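Local coordinates for autoinducer 2-binding protein LsrB (Clostridium saccharobutylicum DSM 13864, PDB 6DSP), which binds the quorum-sensing signal autoinducer-2 and belongs to the LsrB receptor family of bacterial solute-binding proteins, at residues A[176-180]-A[181-185]; A[238-242]-A[243-247]; A[249-253]-A[254-258]. One frame throughout, in Å; residues are numbered along the deposited sequence.

Contact 1 (A[176-180]-A[181-185]); sequences EKYIK and SKYPN
Tyr178 and Ile179 meet Lys182 and Tyr183 in the last turn of helix 166-182, where the chain unwinds toward strand 187-195. Two backbone bonds close the turn: Lys182 N donates to Tyr178 O at 2.8 Å, and Tyr183 N to Ile179 O at 2.7 Å. Tyr183 is the first residue to abandon helical backbone angles, so its amide still belongs to the helix while its own conformation already starts the loop.

Beside this turn the aliphatic chain of Lys182 runs alongside Tyr178 and against the Tyr183 ring. CG stands anti to the backbone N in both Tyr178 (chi1 -179°) and Lys182 (chi1 -159°), which sends the two side chains off side by side in the same direction. Lys182 CD comes to 3.3 Å from Tyr178 OH, while Lys182 CG lies over one face of the Tyr183 ring, offset toward its rim. A lysine suits the place because its methylenes can line the rings while its amine extends past them. The rings themselves approach obliquely, with Tyr178 CE2 4.2 Å from Tyr183 CE2. Their hydroxyls share one water, 2.8 Å from Tyr178 OH and 2.8 Å from Tyr183 OH, which sits at the edge of both rings and in their planes; tyrosine thus offers a ring for packing and a hydroxyl that can hold the shared water.

Ile179 and Tyr183 are the buried residues of this helix end. With Tyr178 they rest on Val135 of helix 127-144, and the Tyr183 ring stacks on Trp186 and meets Tyr139. One turn back, Glu176 bonds to Tyr156 and Trp158 of strand 155-160 and to Asn188 of strand 187-195, tying the helix to both strands of its beta-alpha-beta unit.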
ATOM      1  N   GLU A 176      10.168   5.682  11.250  1.00 15.99           N
ATOM      2  CA  GLU A 176      11.222   5.558  12.250  1.00 16.63           C
ATOM      3  C   GLU A 176      11.956   6.876  12.448  1.00 17.65           C
ATOM      4  O   GLU A 176      12.282   7.235  13.581  1.00 18.36           O
ATOM      5  CB  GLU A 176      12.216   4.456  11.877  1.00 16.67           C
ATOM      6  CG  GLU A 176      11.719   3.043  12.118  1.00 17.23           C
ATOM      7  CD  GLU A 176      11.610   2.736  13.611  1.00 18.67           C
ATOM      8  OE1 GLU A 176      10.528   2.903  14.143  1.00 18.94           O
ATOM      9  OE2 GLU A 176      12.615   2.396  14.285  1.00 21.15           O
ATOM     10  N   LYS A 177      12.270   7.591  11.363  1.00 18.10           N
ATOM     11  CA  LYS A 177      12.914   8.897  11.514  1.00 19.35           C
ATOM     12  C   LYS A 177      12.028   9.843  12.314  1.00 19.21           C
ATOM     13  O   LYS A 177      12.512  10.589  13.183  1.00 19.89           O
ATOM     14  CB  LYS A 177      13.199   9.483  10.130  1.00 22.66           C
ATOM     15  CG  LYS A 177      14.314   8.833   9.353  1.00 27.16           C
ATOM     16  CD  LYS A 177      14.416   9.540   8.002  1.00 31.40           C
ATOM     17  CE  LYS A 177      15.388   8.878   7.065  1.00 34.54           C
ATOM     18  NZ  LYS A 177      15.194   9.409   5.668  1.00 36.16           N
ATOM     19  N   TYR A 178      10.730   9.822  12.042  1.00 18.61           N
ATOM     20  CA  TYR A 178       9.784  10.690  12.728  1.00 18.82           C
ATOM     21  C   TYR A 178       9.704  10.338  14.205  1.00 19.00           C
ATOM     22  O   TYR A 178       9.751  11.228  15.067  1.00 19.76           O
ATOM     23  CB  TYR A 178       8.429  10.565  12.045  1.00 19.22           C
ATOM     24  CG  TYR A 178       7.302  11.415  12.598  1.00 20.54           C
ATOM     25  CD1 TYR A 178       7.289  12.804  12.438  1.00 21.59           C
ATOM     26  CD2 TYR A 178       6.228  10.821  13.246  1.00 21.44           C
ATOM     27  CE1 TYR A 178       6.249  13.557  12.911  1.00 22.64           C
ATOM     28  CE2 TYR A 178       5.193  11.568  13.720  1.00 22.20           C
ATOM     29  CZ  TYR A 178       5.200  12.939  13.553  1.00 23.50           C
ATOM     30  OH  TYR A 178       4.153  13.691  13.996  1.00 25.83           O
ATOM     31  N   ILE A 179       9.591   9.047  14.522  1.00 18.00           N
ATOM     32  CA  ILE A 179       9.558   8.625  15.926  1.00 17.99           C
ATOM     33  C   ILE A 179      10.825   9.054  16.645  1.00 19.15           C
ATOM     34  O   ILE A 179      10.779   9.582  17.764  1.00 19.73           O
ATOM     35  CB  ILE A 179       9.352   7.101  16.033  1.00 17.04           C
ATOM     36  CG1 ILE A 179       7.929   6.732  15.594  1.00 16.27           C
ATOM     37  CG2 ILE A 179       9.633   6.612  17.464  1.00 17.79           C
ATOM     38  CD1 ILE A 179       7.714   5.236  15.411  1.00 16.12           C
ATOM     39  N   LYS A 180      11.985   8.817  16.033  1.00 19.58           N
ATOM     40  CA  LYS A 180      13.224   9.126  16.734  1.00 21.47           C
ATOM     41  C   LYS A 180      13.380  10.629  16.946  1.00 23.09           C
ATOM     42  O   LYS A 180      13.979  11.059  17.950  1.00 24.62           O
ATOM     43  CB  LYS A 180      14.407   8.472  16.004  1.00 22.54           C
ATOM     44  CG  LYS A 180      14.381   6.947  16.129  1.00 24.67           C
ATOM     45  CD  LYS A 180      15.515   6.240  15.372  1.00 26.78           C
ATOM     46  CE  LYS A 180      15.350   4.690  15.357  1.00 28.72           C
ATOM     47  NZ  LYS A 180      15.179   4.133  16.760  1.00 29.70           N
ATOM     48  N   SER A 181      12.804  11.449  16.058  1.00 23.33           N
ATOM     49  CA  SER A 181      12.862  12.900  16.198  1.00 24.97           C
ATOM     50  C   SER A 181      11.837  13.425  17.202  1.00 25.54           C
ATOM     51  O   SER A 181      12.164  14.244  18.077  1.00 26.76           O
ATOM     52  CB  SER A 181      12.613  13.530  14.828  1.00 26.64           C
ATOM     53  OG  SER A 181      12.644  14.941  14.917  1.00 28.56           O
ATOM     54  N   LYS A 182      10.588  12.996  17.077  1.00 24.89           N
ATOM     55  CA  LYS A 182       9.497  13.575  17.842  1.00 24.95           C
ATOM     56  C   LYS A 182       9.255  12.845  19.156  1.00 23.54           C
ATOM     57  O   LYS A 182       8.843  13.461  20.140  1.00 24.41           O
ATOM     58  CB  LYS A 182       8.226  13.587  16.986  1.00 27.69           C
ATOM     59  CG  LYS A 182       7.177  14.590  17.465  1.00 31.39           C
ATOM     60  CD  LYS A 182       5.969  14.614  16.538  1.00 34.50           C
ATOM     61  CE  LYS A 182       4.927  15.640  16.976  1.00 37.04           C
ATOM     62  NZ  LYS A 182       5.316  17.027  16.640  1.00 38.65           N
ATOM     63  N   TYR A 183       9.488  11.538  19.194  1.00 22.07           N
ATOM     64  CA  TYR A 183       9.203  10.716  20.368  1.00 21.22           C
ATOM     65  C   TYR A 183      10.449   9.923  20.724  1.00 20.60           C
ATOM     66  O   TYR A 183      10.446   8.690  20.690  1.00 19.45           O
ATOM     67  CB  TYR A 183       8.024   9.788  20.080  1.00 21.51           C
ATOM     68  CG  TYR A 183       6.817  10.539  19.603  1.00 21.84           C
ATOM     69  CD1 TYR A 183       6.190  11.452  20.430  1.00 22.71           C
ATOM     70  CD2 TYR A 183       6.313  10.354  18.325  1.00 21.62           C
ATOM     71  CE1 TYR A 183       5.101  12.159  20.000  1.00 23.46           C
ATOM     72  CE2 TYR A 183       5.211  11.054  17.889  1.00 22.14           C
ATOM     73  CZ  TYR A 183       4.618  11.965  18.735  1.00 23.32           C
ATOM     74  OH  TYR A 183       3.530  12.693  18.336  1.00 24.35           O
ATOM     75  N   PRO A 184      11.535  10.609  21.086  1.00 21.45           N
ATOM     76  CA  PRO A 184      12.785   9.894  21.411  1.00 22.27           C
ATOM     77  C   PRO A 184      12.659   8.920  22.564  1.00 22.22           C
ATOM     78  O   PRO A 184      13.496   8.015  22.660  1.00 22.71           O
ATOM     79  CB  PRO A 184      13.769  11.015  21.741  1.00 22.79           C
ATOM     80  CG  PRO A 184      12.875  12.143  22.214  1.00 22.69           C
ATOM     81  CD  PRO A 184      11.651  12.054  21.324  1.00 22.27           C
ATOM     82  N   ASN A 185      11.641   9.056  23.425  1.00 21.74           N
ATOM     83  CA  ASN A 185      11.468   8.123  24.529  1.00 21.95           C
ATOM     84  C   ASN A 185      10.879   6.786  24.097  1.00 20.43           C
ATOM     85  O   ASN A 185      10.970   5.810  24.845  1.00 20.25           O
ATOM     86  CB  ASN A 185      10.583   8.728  25.633  1.00 24.06           C
ATOM     87  CG  ASN A 185      11.216   9.925  26.301  1.00 27.59           C
ATOM     88  OD1 ASN A 185      12.411  10.173  26.159  1.00 29.22           O
ATOM     89  ND2 ASN A 185      10.417  10.658  27.062  1.00 28.80           N
TER
HETATM   90  O   HOH W   1       2.552  12.345  15.783  1.00 27.98           O

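Contact 2 (A[238-242]-A[243-247]); sequences KGLTA and KNVTI
Thr241 and Asn244 grip each other across a type I turn in the loop between helix 227-237 and strand 246-249. Just before it, Gly239 closes the helix as the C-prime residue of a Schellman motif, whose positive phi glycine adopts most easily. Asn244 N donates to Thr241 O at 2.9 Å. Thr241 OG1, set between its own backbone N and carbonyl carbon (chi1 71°), accepts Lys243 N at 3.0 Å, which makes an ST turn. In return Asn244 OD1 takes the N-H of Thr241 at 2.9 Å, nearly straight (166° at the hydrogen), in the carbonyl plane and on a lone pair. Beneath this polar knot Leu240 supplies the apolar packing: its CD2 lies against Asn244 CB, and its CD1 meets CG1 of buried Val245 at 4.0 Å, the two side chains crossing at about a right angle.

The solvent side is looser. There water 2 donates to Gly239 O and, at 2.8 Å, to OD1 of exposed Asn244, and the chain of Lys243 leads away from the turn, as suits an exposed lysine. Water 3 lies apart, at the start of the strand, where it bridges Ala242 O and OG1 of buried Thr246, which also bonds to Arg145.

The short side chains of threonine and asparagine therefore act as local acceptors for backbone N-H groups where regular structure is lacking. OD1 carries two donors, an amide and a water, which should hold the Asn244 carboxamide in a fixed rotation.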
ATOM      1  N   LYS A 238      -5.740 -13.755  21.902  1.00 13.91           N
ATOM      2  CA  LYS A 238      -5.144 -13.659  23.224  1.00 15.44           C
ATOM      3  C   LYS A 238      -6.068 -12.977  24.229  1.00 14.38           C
ATOM      4  O   LYS A 238      -5.668 -12.776  25.389  1.00 14.71           O
ATOM      5  CB  LYS A 238      -3.822 -12.897  23.135  1.00 19.15           C
ATOM      6  CG  LYS A 238      -2.972 -13.074  24.381  1.00 24.73           C
ATOM      7  CD  LYS A 238      -1.563 -12.543  24.213  1.00 28.62           C
ATOM      8  CE  LYS A 238      -0.853 -12.316  25.552  1.00 30.92           C
ATOM      9  NZ  LYS A 238       0.629 -12.085  25.426  1.00 31.86           N
ATOM     10  N   GLY A 239      -7.304 -12.667  23.831  1.00 13.37           N
ATOM     11  CA  GLY A 239      -8.263 -12.094  24.750  1.00 13.16           C
ATOM     12  C   GLY A 239      -8.097 -10.612  24.960  1.00 13.35           C
ATOM     13  O   GLY A 239      -8.697 -10.072  25.888  1.00 13.96           O
ATOM     14  N   LEU A 240      -7.306  -9.948  24.130  1.00 13.10           N
ATOM     15  CA  LEU A 240      -6.995  -8.542  24.310  1.00 13.77           C
ATOM     16  C   LEU A 240      -8.000  -7.659  23.595  1.00 15.01           C
ATOM     17  O   LEU A 240      -8.663  -8.069  22.634  1.00 15.45           O
ATOM     18  CB  LEU A 240      -5.611  -8.232  23.749  1.00 14.25           C
ATOM     19  CG  LEU A 240      -4.465  -9.090  24.292  1.00 14.60           C
ATOM     20  CD1 LEU A 240      -3.156  -8.710  23.645  1.00 15.75           C
ATOM     21  CD2 LEU A 240      -4.337  -8.981  25.803  1.00 16.24           C
ATOM     22  N   THR A 241      -8.098  -6.414  24.075  1.00 15.05           N
ATOM     23  CA  THR A 241      -8.863  -5.367  23.406  1.00 16.11           C
ATOM     24  C   THR A 241      -7.973  -4.151  23.220  1.00 14.96           C
ATOM     25  O   THR A 241      -6.788  -4.141  23.608  1.00 14.94           O
ATOM     26  CB  THR A 241     -10.065  -4.937  24.247  1.00 17.48           C
ATOM     27  OG1 THR A 241      -9.577  -4.217  25.389  1.00 18.24           O
ATOM     28  CG2 THR A 241     -10.877  -6.131  24.673  1.00 17.79           C
ATOM     29  N   ALA A 242      -8.547  -3.116  22.584  1.00 14.57           N
ATOM     30  CA  ALA A 242      -7.854  -1.847  22.409  1.00 15.19           C
ATOM     31  C   ALA A 242      -7.435  -1.228  23.743  1.00 15.58           C
ATOM     32  O   ALA A 242      -6.543  -0.375  23.762  1.00 15.99           O
ATOM     33  CB  ALA A 242      -8.776  -0.875  21.679  1.00 15.54           C
ATOM     34  N   LYS A 243      -8.027  -1.653  24.862  1.00 16.37           N
ATOM     35  CA  LYS A 243      -7.589  -1.125  26.146  1.00 18.11           C
ATOM     36  C   LYS A 243      -6.270  -1.734  26.603  1.00 17.76           C
ATOM     37  O   LYS A 243      -5.593  -1.144  27.461  1.00 18.82           O
ATOM     38  CB  LYS A 243      -8.700  -1.328  27.185  1.00 22.02           C
ATOM     39  CG  LYS A 243      -9.903  -0.456  26.873  1.00 27.28           C
ATOM     40  CD  LYS A 243      -9.456   1.012  26.731  1.00 32.30           C
ATOM     41  CE  LYS A 243     -10.581   2.007  26.927  1.00 34.98           C
ATOM     42  NZ  LYS A 243     -10.089   3.378  26.639  1.00 36.06           N
ATOM     43  N   ASN A 244      -5.902  -2.912  26.084  1.00 15.97           N
ATOM     44  CA  ASN A 244      -4.670  -3.593  26.471  1.00 15.53           C
ATOM     45  C   ASN A 244      -3.487  -3.193  25.616  1.00 16.07           C
ATOM     46  O   ASN A 244      -2.381  -3.051  26.140  1.00 17.22           O
ATOM     47  CB  ASN A 244      -4.825  -5.108  26.313  1.00 15.23           C
ATOM     48  CG  ASN A 244      -5.910  -5.673  27.203  1.00 15.12           C
ATOM     49  OD1 ASN A 244      -6.937  -6.133  26.723  1.00 15.61           O
ATOM     50  ND2 ASN A 244      -5.667  -5.677  28.499  1.00 16.32           N
ATOM     51  N   VAL A 245      -3.700  -3.027  24.311  1.00 15.43           N
ATOM     52  CA  VAL A 245      -2.607  -2.818  23.369  1.00 15.08           C
ATOM     53  C   VAL A 245      -3.152  -2.008  22.207  1.00 14.45           C
ATOM     54  O   VAL A 245      -4.336  -2.121  21.854  1.00 15.12           O
ATOM     55  CB  VAL A 245      -2.028  -4.168  22.890  1.00 15.79           C
ATOM     56  CG1 VAL A 245      -3.092  -4.989  22.114  1.00 16.74           C
ATOM     57  CG2 VAL A 245      -0.788  -3.948  22.034  1.00 16.56           C
ATOM     58  N   THR A 246      -2.298  -1.167  21.622  1.00 13.25           N
ATOM     59  CA  THR A 246      -2.728  -0.350  20.503  1.00 13.28           C
ATOM     60  C   THR A 246      -2.196  -0.931  19.204  1.00 13.09           C
ATOM     61  O   THR A 246      -0.988  -1.072  19.026  1.00 14.13           O
ATOM     62  CB  THR A 246      -2.284   1.104  20.649  1.00 13.89           C
ATOM     63  OG1 THR A 246      -2.913   1.667  21.829  1.00 14.49           O
ATOM     64  CG2 THR A 246      -2.638   1.916  19.405  1.00 14.58           C
ATOM     65  N   ILE A 247      -3.111  -1.262  18.295  1.00 13.06           N
ATOM     66  CA  ILE A 247      -2.795  -1.782  16.972  1.00 13.43           C
ATOM     67  C   ILE A 247      -3.340  -0.787  15.966  1.00 13.74           C
ATOM     68  O   ILE A 247      -4.500  -0.376  16.070  1.00 14.27           O
ATOM     69  CB  ILE A 247      -3.443  -3.163  16.776  1.00 13.96           C
ATOM     70  CG1 ILE A 247      -2.808  -4.187  17.726  1.00 15.06           C
ATOM     71  CG2 ILE A 247      -3.309  -3.609  15.300  1.00 14.32           C
ATOM     72  CD1 ILE A 247      -3.675  -5.397  17.988  1.00 16.15           C
TER
HETATM   73  O   HOH W   2      -8.938  -7.791  27.638  1.00 19.77           O
HETATM   74  O   HOH W   3      -5.685   1.261  21.697  1.00 14.12           O

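Contact 3 (A[249-253]-A[254-258]); sequences GFASP and NSMKQ
Ser255 reaches back to Ser252 in the turn that leads from strand 246-249 into helix 257-261. Its OG, placed between backbone N and carbonyl carbon (chi1 71°), donates to Ser252 O at 2.8 Å and lies in the carbonyl plane; Ser255 N adds a weak bond to the same oxygen. Pro253 takes the second place of this Ser252-Ser255 turn, where its ring holds phi near the -68° required. The next turn begins at Pro253 O, which accepts Met256 N at 2.9 Å. Ala251 CB packs 3.8 Å from Ser255 OG and 3.9 Å from Met256 CG, and its small methyl lets both come close.

A second shell holds the turn. Water 4 joins Ser252 OG, at 2.7 Å, weakly to Ser255 N. The extended chain of Lys257 passes Pro253 O and brings NZ to 2.8 Å from Asn254 OD1. Both polar ends then grip the C-terminal tail: Lys257 NZ bonds to Tyr345 O, and Asn254 ND2 to Asp346 OD1.

Farther out, the Met256 side chain, folded at chi2 and chi3, settles on Leu228, Pro229 and Ala232 of helix 227-237, while Pro253 and Met256 touch Trp268 of strand 268-270. Just after strand 246-249, Phe250 contacts the bound autoinducer-2, meets Trp171 and Trp271 edge-to-face and packs on helix 127-144.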
ATOM      1  N   GLY A 249      -2.628   0.623  11.524  1.00 12.35           N
ATOM      2  CA  GLY A 249      -2.039   0.204  10.270  1.00 12.51           C
ATOM      3  C   GLY A 249      -2.924   0.603   9.116  1.00 12.16           C
ATOM      4  O   GLY A 249      -3.762   1.495   9.239  1.00 12.94           O
ATOM      5  N   PHE A 250      -2.694  -0.061   7.980  1.00 12.33           N
ATOM      6  CA  PHE A 250      -3.434   0.218   6.756  1.00 11.99           C
ATOM      7  C   PHE A 250      -4.215  -1.016   6.304  1.00 12.04           C
ATOM      8  O   PHE A 250      -3.620  -2.097   6.124  1.00 12.91           O
ATOM      9  CB  PHE A 250      -2.476   0.601   5.625  1.00 12.42           C
ATOM     10  CG  PHE A 250      -1.803   1.956   5.789  1.00 12.80           C
ATOM     11  CD1 PHE A 250      -2.456   3.058   6.404  1.00 13.02           C
ATOM     12  CD2 PHE A 250      -0.526   2.144   5.269  1.00 13.14           C
ATOM     13  CE1 PHE A 250      -1.816   4.295   6.487  1.00 13.62           C
ATOM     14  CE2 PHE A 250       0.113   3.384   5.340  1.00 13.43           C
ATOM     15  CZ  PHE A 250      -0.536   4.459   5.954  1.00 13.89           C
ATOM     16  N   ALA A 251      -5.511  -0.837   6.023  1.00 12.13           N
ATOM     17  CA  ALA A 251      -6.313  -1.895   5.411  1.00 13.10           C
ATOM     18  C   ALA A 251      -7.616  -1.279   4.942  1.00 14.01           C
ATOM     19  O   ALA A 251      -8.071  -0.271   5.488  1.00 14.96           O
ATOM     20  CB  ALA A 251      -6.593  -3.050   6.386  1.00 13.97           C
ATOM     21  N   SER A 252      -8.220  -1.894   3.922  1.00 14.52           N
ATOM     22  CA  SER A 252      -9.521  -1.430   3.475  1.00 15.49           C
ATOM     23  C   SER A 252     -10.550  -1.634   4.594  1.00 16.07           C
ATOM     24  O   SER A 252     -10.472  -2.592   5.371  1.00 16.19           O
ATOM     25  CB  SER A 252      -9.923  -2.073   2.140  1.00 16.35           C
ATOM     26  OG  SER A 252      -9.757  -3.488   2.151  1.00 16.75           O
ATOM     27  N   PRO A 253     -11.520  -0.730   4.711  1.00 16.23           N
ATOM     28  CA  PRO A 253     -12.334  -0.696   5.939  1.00 16.76           C
ATOM     29  C   PRO A 253     -13.239  -1.895   6.144  1.00 16.10           C
ATOM     30  O   PRO A 253     -13.417  -2.313   7.297  1.00 15.78           O
ATOM     31  CB  PRO A 253     -13.111   0.620   5.804  1.00 17.63           C
ATOM     32  CG  PRO A 253     -13.108   0.906   4.302  1.00 18.14           C
ATOM     33  CD  PRO A 253     -11.775   0.417   3.819  1.00 17.20           C
ATOM     34  N   ASN A 254     -13.831  -2.460   5.080  1.00 16.17           N
ATOM     35  CA  ASN A 254     -14.713  -3.600   5.320  1.00 17.17           C
ATOM     36  C   ASN A 254     -13.978  -4.728   6.041  1.00 17.16           C
ATOM     37  O   ASN A 254     -14.584  -5.431   6.860  1.00 18.47           O
ATOM     38  CB  ASN A 254     -15.323  -4.131   4.019  1.00 18.81           C
ATOM     39  CG  ASN A 254     -16.428  -3.243   3.463  1.00 20.72           C
ATOM     40  OD1 ASN A 254     -16.774  -2.207   4.028  1.00 22.13           O
ATOM     41  ND2 ASN A 254     -16.984  -3.650   2.320  1.00 21.58           N
ATOM     42  N   SER A 255     -12.677  -4.913   5.762  1.00 16.19           N
ATOM     43  CA  SER A 255     -11.949  -6.013   6.372  1.00 16.90           C
ATOM     44  C   SER A 255     -11.731  -5.811   7.862  1.00 16.54           C
ATOM     45  O   SER A 255     -11.393  -6.775   8.557  1.00 17.05           O
ATOM     46  CB  SER A 255     -10.610  -6.258   5.662  1.00 17.12           C
ATOM     47  OG  SER A 255      -9.699  -5.212   5.950  1.00 16.70           O
ATOM     48  N   MET A 256     -11.901  -4.578   8.373  1.00 14.83           N
ATOM     49  CA  MET A 256     -11.617  -4.278   9.772  1.00 15.36           C
ATOM     50  C   MET A 256     -12.845  -3.937  10.590  1.00 15.67           C
ATOM     51  O   MET A 256     -12.711  -3.779  11.807  1.00 15.68           O
ATOM     52  CB  MET A 256     -10.619  -3.115   9.903  1.00 14.87           C
ATOM     53  CG  MET A 256      -9.279  -3.347   9.205  1.00 14.66           C
ATOM     54  SD  MET A 256      -8.392  -4.796   9.847  1.00 14.47           S
ATOM     55  CE  MET A 256      -8.153  -4.297  11.580  1.00 14.74           C
ATOM     56  N   LYS A 257     -14.022  -3.806   9.976  1.00 16.42           N
ATOM     57  CA  LYS A 257     -15.174  -3.306  10.722  1.00 16.89           C
ATOM     58  C   LYS A 257     -15.497  -4.191  11.913  1.00 17.18           C
ATOM     59  O   LYS A 257     -15.805  -3.684  13.001  1.00 17.72           O
ATOM     60  CB  LYS A 257     -16.387  -3.165   9.816  1.00 17.65           C
ATOM     61  CG  LYS A 257     -16.292  -1.980   8.867  1.00 18.35           C
ATOM     62  CD  LYS A 257     -17.461  -2.002   7.927  1.00 19.31           C
ATOM     63  CE  LYS A 257     -17.378  -0.886   6.902  1.00 20.31           C
ATOM     64  NZ  LYS A 257     -18.494  -0.993   5.911  1.00 21.40           N
ATOM     65  N   GLN A 258     -15.458  -5.518  11.732  1.00 17.19           N
ATOM     66  CA  GLN A 258     -15.835  -6.393  12.836  1.00 18.45           C
ATOM     67  C   GLN A 258     -14.848  -6.285  13.991  1.00 17.17           C
ATOM     68  O   GLN A 258     -15.251  -6.248  15.155  1.00 17.61           O
ATOM     69  CB  GLN A 258     -15.974  -7.845  12.370  1.00 21.99           C
ATOM     70  CG  GLN A 258     -16.631  -8.709  13.437  1.00 26.88           C
ATOM     71  CD  GLN A 258     -18.041  -8.234  13.705  1.00 32.53           C
ATOM     72  OE1 GLN A 258     -18.370  -7.783  14.814  1.00 35.82           O
ATOM     73  NE2 GLN A 258     -18.899  -8.341  12.689  1.00 33.55           N
TER
HETATM   74  O   HOH W   4     -12.177  -4.390   2.830  1.00 19.27           O

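In the fold
All three contacts lie at connections of one four-stranded parallel sheet. Contact 1 leads toward one outermost strand, 187-195; contact 2 enters the opposite outermost strand, 246-249, and contact 3 leaves it. Contacts 2 and 3 adjoin in sequence, with centres about 16 Å apart, whereas contact 1 lies about 23 Å from contact 2 and 27 Å from contact 3, centre to centre, and touches neither. Contact 3 alone borders the ligand: it contains Phe250 of the pocket, and the side chain of Ala251 is about 6 Å from autoinducer-2. The centre of contact 3 is about 13 Å from the chain's centre, against about 23 and 24 Å for contacts 1 and 2, the peripheral pair.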